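Local coordinates for protein malic enzyme (Entamoeba histolytica, PDB 3NV9) that probably catalyses the oxidative decarboxylation of malate to pyruvate with NAD or NADP as acceptor, at residues A[29-32]-A[33-37]; A[468-471]-A[472-475]. All coordinates share one frame; numbering follows the deposited sequence.

Contact 1. Residues A[29-32]-A[33-37]; sequences TQFY and KELAE. With SO4 (sulfate ion), chain D.
Gln30 and Lys33 both send CG back beside their own backbone N, anti to the carbonyl carbon (chi1 -79° and -65°), and this brings their polar ends to one sulfate ion on the flank of helix 21-43. Their chains differ beyond CG: Gln30 folds at chi2, whereas Lys33 runs out extended, and the two arrive as neighbours, with Gln30 NE2 3.7 Å from Lys33 CD. Gln30 NE2 gives a nearly straight hydrogen bond to sulfate O4 (2.9 Å, 165° at the hydrogen), and Lys33 NZ bonds to sulfate O1 at 2.6 Å. Arg71 of the second subunit also binds the ion, which probably came from the crystallisation liquor, so the anion links the two subunits and would partly balance the charge of Lys33 and Arg71. Thr29 lies alongside the aliphatic part of Lys33, pointing the same way. Its OG1 is turned back to Ala25 O.

Regular i to i+4 backbone bonds join the two halves, from Lys33 N to Thr29 O through Ala36 N to Tyr32 O. On another face of the helix, Phe31 and Leu35 run side by side one turn apart and pack against Leu8. Glu34 takes its acid end to a salt bridge with Arg71 of the second subunit. The Phe31 ring is met obliquely by one branch of Leu35, whose CD2 comes within 3.8 Å of CZ.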
loop_
_atom_site.group_PDB
_atom_site.type_symbol
_atom_site.label_atom_id
_atom_site.label_comp_id
_atom_site.label_asym_id
_atom_site.label_seq_id
_atom_site.Cartn_x
_atom_site.Cartn_y
_atom_site.Cartn_z
ATOM N N THR A 29 -12.716 -28.193 6.320
ATOM C CA THR A 29 -11.411 -27.581 6.445
ATOM C C THR A 29 -10.719 -27.682 5.063
ATOM O O THR A 29 -10.292 -26.686 4.494
ATOM C CB THR A 29 -10.610 -28.206 7.633
ATOM O OG1 THR A 29 -11.440 -28.232 8.813
ATOM C CG2 THR A 29 -9.349 -27.382 7.999
ATOM N N GLN A 30 -10.674 -28.895 4.528
ATOM C CA GLN A 30 -10.076 -29.204 3.242
ATOM C C GLN A 30 -10.783 -28.467 2.106
ATOM O O GLN A 30 -10.108 -27.955 1.220
ATOM C CB GLN A 30 -10.072 -30.712 3.031
ATOM C CG GLN A 30 -8.897 -31.439 3.817
ATOM C CD GLN A 30 -7.509 -30.921 3.366
ATOM O OE1 GLN A 30 -7.254 -30.874 2.171
ATOM N NE2 GLN A 30 -6.670 -30.435 4.313
ATOM N N PHE A 31 -12.115 -28.360 2.139
ATOM C CA PHE A 31 -12.827 -27.580 1.088
ATOM C C PHE A 31 -12.338 -26.110 1.048
ATOM O O PHE A 31 -11.915 -25.606 -0.037
ATOM C CB PHE A 31 -14.343 -27.623 1.248
ATOM C CG PHE A 31 -15.081 -26.604 0.391
ATOM C CD1 PHE A 31 -15.233 -26.809 -0.985
ATOM C CD2 PHE A 31 -15.605 -25.437 0.961
ATOM C CE1 PHE A 31 -15.897 -25.849 -1.796
ATOM C CE2 PHE A 31 -16.297 -24.489 0.175
ATOM C CZ PHE A 31 -16.439 -24.689 -1.208
ATOM N N TYR A 32 -12.352 -25.456 2.214
ATOM C CA TYR A 32 -11.938 -24.078 2.310
ATOM C C TYR A 32 -10.470 -23.869 2.050
ATOM O O TYR A 32 -10.113 -22.885 1.411
ATOM C CB TYR A 32 -12.373 -23.436 3.609
ATOM C CG TYR A 32 -13.858 -23.116 3.610
ATOM C CD1 TYR A 32 -14.412 -22.242 2.661
ATOM C CD2 TYR A 32 -14.710 -23.692 4.540
ATOM C CE1 TYR A 32 -15.755 -21.973 2.648
ATOM C CE2 TYR A 32 -16.062 -23.415 4.528
ATOM C CZ TYR A 32 -16.569 -22.564 3.602
ATOM O OH TYR A 32 -17.917 -22.304 3.624
ATOM N N LYS A 33 -9.596 -24.776 2.484
ATOM C CA LYS A 33 -8.205 -24.640 2.038
ATOM C C LYS A 33 -8.089 -24.768 0.517
ATOM O O LYS A 33 -7.425 -23.969 -0.114
ATOM C CB LYS A 33 -7.271 -25.653 2.713
ATOM C CG LYS A 33 -7.092 -25.514 4.257
ATOM C CD LYS A 33 -6.411 -26.785 4.879
ATOM C CE LYS A 33 -5.736 -26.403 6.250
ATOM N NZ LYS A 33 -5.231 -27.601 7.077
ATOM N N GLU A 34 -8.718 -25.774 -0.089
ATOM C CA GLU A 34 -8.570 -25.946 -1.537
ATOM C C GLU A 34 -9.208 -24.796 -2.344
ATOM O O GLU A 34 -8.664 -24.370 -3.371
ATOM C CB GLU A 34 -9.171 -27.281 -1.907
ATOM C CG GLU A 34 -9.046 -27.634 -3.365
ATOM C CD GLU A 34 -7.623 -27.965 -3.816
ATOM O OE1 GLU A 34 -6.673 -28.077 -2.998
ATOM O OE2 GLU A 34 -7.468 -28.100 -5.042
ATOM N N LEU A 35 -10.360 -24.298 -1.880
ATOM C CA LEU A 35 -10.979 -23.106 -2.465
ATOM C C LEU A 35 -10.091 -21.907 -2.225
ATOM O O LEU A 35 -9.955 -21.091 -3.116
ATOM C CB LEU A 35 -12.346 -22.790 -1.868
ATOM C CG LEU A 35 -13.114 -21.612 -2.493
ATOM C CD1 LEU A 35 -13.278 -21.958 -4.015
ATOM C CD2 LEU A 35 -14.513 -21.448 -1.855
ATOM N N ALA A 36 -9.505 -21.756 -1.040
ATOM C CA ALA A 36 -8.544 -20.649 -0.891
ATOM C C ALA A 36 -7.475 -20.651 -2.001
ATOM O O ALA A 36 -7.214 -19.612 -2.653
ATOM C CB ALA A 36 -7.914 -20.679 0.416
ATOM N N GLU A 37 -6.858 -21.811 -2.225
ATOM C CA GLU A 37 -5.840 -21.925 -3.275
ATOM C C GLU A 37 -6.335 -21.473 -4.665
ATOM O O GLU A 37 -5.674 -20.710 -5.351
ATOM C CB GLU A 37 -5.350 -23.381 -3.354
ATOM C CG GLU A 37 -4.317 -23.631 -4.424
ATOM C CD GLU A 37 -3.598 -24.980 -4.209
ATOM O OE1 GLU A 37 -3.063 -25.196 -3.109
ATOM O OE2 GLU A 37 -3.591 -25.850 -5.114
HETATM S S SO4 D . -3.233 -28.807 4.034
HETATM O O1 SO4 D . -3.653 -28.876 5.415
HETATM O O2 SO4 D . -3.211 -27.363 3.697
HETATM O O3 SO4 D . -1.884 -29.343 3.847
HETATM O O4 SO4 D . -4.164 -29.584 3.215
#

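Contact 2. Residues A[468-471]-A[472-475]; sequences FPQE and TLNE
The first turn of the C-terminal helix 470-485 begins after Pro469, at its N-cap position, whose carbonyl oxygen takes the first two backbone N-H groups, the second weakly. Thr472 N bonds to Pro469 O at 3.0 Å, approaching well above the carbonyl plane, and Leu473 N adds a weak bond of 3.4 Å to the same oxygen. The regular pattern then follows, with Asn474 N on Gln470 O and Glu475 N on Glu471 O.

Phe468, just before Pro469, turns its ring back over this turn. With CG anti to the backbone N (chi1 -172°), the CD2-CE2-CZ side of the ring reaches Thr472 and Leu473 and meets both obliquely. CZ lies 3.6 Å from Thr472 CG2, the methyl that chi1 of -58° sets anti to the Thr472 nitrogen, while CE2 is 3.7 Å from Leu473 CD2. Pro469 CD covers one face of the same ring, offset toward its rim. Beyond the turn, Phe468 makes edge-to-face contacts with Phe42 and with Trp60 of the second subunit.

Gln470 NE2 is hydrogen-bonded to Leu4 O near the start of the chain. On the outer side, Glu471 and Glu475 cross one turn apart, with OE1 of Glu471 4.2 Å from OE2 of Glu475. Such proximity of two exposed carboxylates would probably be mildly repulsive and may raise the proton affinity of one of them.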
loop_
_atom_site.group_PDB
_atom_site.type_symbol
_atom_site.label_atom_id
_atom_site.label_comp_id
_atom_site.label_asym_id
_atom_site.label_seq_id
_atom_site.Cartn_x
_atom_site.Cartn_y
_atom_site.Cartn_z
ATOM N N PHE A 468 -16.836 -16.144 -10.068
ATOM C CA PHE A 468 -15.951 -17.284 -9.938
ATOM C C PHE A 468 -16.567 -18.500 -10.612
ATOM O O PHE A 468 -17.748 -18.722 -10.458
ATOM C CB PHE A 468 -15.732 -17.566 -8.494
ATOM C CG PHE A 468 -14.690 -18.602 -8.241
ATOM C CD1 PHE A 468 -13.349 -18.259 -8.242
ATOM C CD2 PHE A 468 -15.053 -19.908 -7.945
ATOM C CE1 PHE A 468 -12.377 -19.198 -8.009
ATOM C CE2 PHE A 468 -14.069 -20.881 -7.702
ATOM C CZ PHE A 468 -12.711 -20.503 -7.742
ATOM N N PRO A 469 -15.761 -19.306 -11.340
ATOM C CA PRO A 469 -16.397 -20.392 -12.118
ATOM C C PRO A 469 -17.089 -21.434 -11.236
ATOM O O PRO A 469 -16.488 -21.933 -10.287
ATOM C CB PRO A 469 -15.198 -21.001 -12.898
ATOM C CG PRO A 469 -14.207 -19.795 -13.007
ATOM C CD PRO A 469 -14.316 -19.248 -11.608
ATOM N N GLN A 470 -18.356 -21.708 -11.527
ATOM C CA GLN A 470 -19.089 -22.783 -10.893
ATOM C C GLN A 470 -18.335 -24.121 -10.991
ATOM O O GLN A 470 -18.300 -24.879 -10.020
ATOM C CB GLN A 470 -20.495 -22.939 -11.499
ATOM C CG GLN A 470 -21.259 -24.046 -10.804
ATOM C CD GLN A 470 -21.692 -23.632 -9.413
ATOM O OE1 GLN A 470 -22.165 -22.513 -9.216
ATOM N NE2 GLN A 470 -21.526 -24.537 -8.428
ATOM N N GLU A 471 -17.704 -24.392 -12.138
ATOM C CA GLU A 471 -16.965 -25.635 -12.342
ATOM C C GLU A 471 -15.869 -25.800 -11.246
ATOM O O GLU A 471 -15.519 -26.908 -10.825
ATOM C CB GLU A 471 -16.382 -25.644 -13.792
ATOM C CG GLU A 471 -15.510 -26.833 -14.220
ATOM C CD GLU A 471 -15.513 -27.139 -15.783
ATOM O OE1 GLU A 471 -14.449 -27.529 -16.348
ATOM O OE2 GLU A 471 -16.585 -27.037 -16.442
ATOM N N THR A 472 -15.333 -24.693 -10.759
ATOM C CA THR A 472 -14.212 -24.821 -9.854
ATOM C C THR A 472 -14.729 -25.070 -8.464
ATOM O O THR A 472 -14.104 -25.780 -7.679
ATOM C CB THR A 472 -13.241 -23.603 -9.946
ATOM O OG1 THR A 472 -12.781 -23.497 -11.304
ATOM C CG2 THR A 472 -12.003 -23.773 -8.970
ATOM N N LEU A 473 -15.902 -24.521 -8.189
ATOM C CA LEU A 473 -16.599 -24.790 -6.932
ATOM C C LEU A 473 -16.852 -26.285 -6.810
ATOM O O LEU A 473 -16.557 -26.896 -5.793
ATOM C CB LEU A 473 -17.939 -24.008 -6.850
ATOM C CG LEU A 473 -17.837 -22.483 -6.634
ATOM C CD1 LEU A 473 -19.192 -21.836 -6.303
ATOM C CD2 LEU A 473 -16.802 -22.146 -5.503
ATOM N N ASN A 474 -17.390 -26.854 -7.884
ATOM C CA ASN A 474 -17.785 -28.255 -7.931
ATOM C C ASN A 474 -16.549 -29.094 -7.753
ATOM O O ASN A 474 -16.607 -30.053 -7.042
ATOM C CB ASN A 474 -18.427 -28.586 -9.275
ATOM C CG ASN A 474 -19.755 -27.869 -9.516
ATOM O OD1 ASN A 474 -20.215 -27.817 -10.652
ATOM N ND2 ASN A 474 -20.394 -27.371 -8.479
ATOM N N GLU A 475 -15.426 -28.719 -8.375
ATOM C CA GLU A 475 -14.158 -29.426 -8.149
ATOM C C GLU A 475 -13.660 -29.376 -6.724
ATOM O O GLU A 475 -13.171 -30.413 -6.172
ATOM C CB GLU A 475 -13.048 -28.914 -9.044
ATOM C CG GLU A 475 -13.137 -29.457 -10.450
ATOM C CD GLU A 475 -12.394 -28.588 -11.492
ATOM O OE1 GLU A 475 -11.489 -27.820 -11.077
ATOM O OE2 GLU A 475 -12.744 -28.683 -12.705
#

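In the fold
Both contacts are helix-local, but they belong to different helices: contact 1 sits in the middle of helix 21-43 and is largely buried, whereas contact 2 forms the start of helix 470-485 and lies at the surface. Their centres are 12 Å apart and their apolar sides meet, Leu35 CD1 packing 3.8 Å from Leu473 CD2 and also against the Phe468 ring, so helices 21-43 and 470-485 share one hydrophobic seam. Each also reaches the second subunit. Contact 1 does so largely through charge, around Arg71 of that subunit, and contact 2 through aromatic and aliphatic packing on its Trp60.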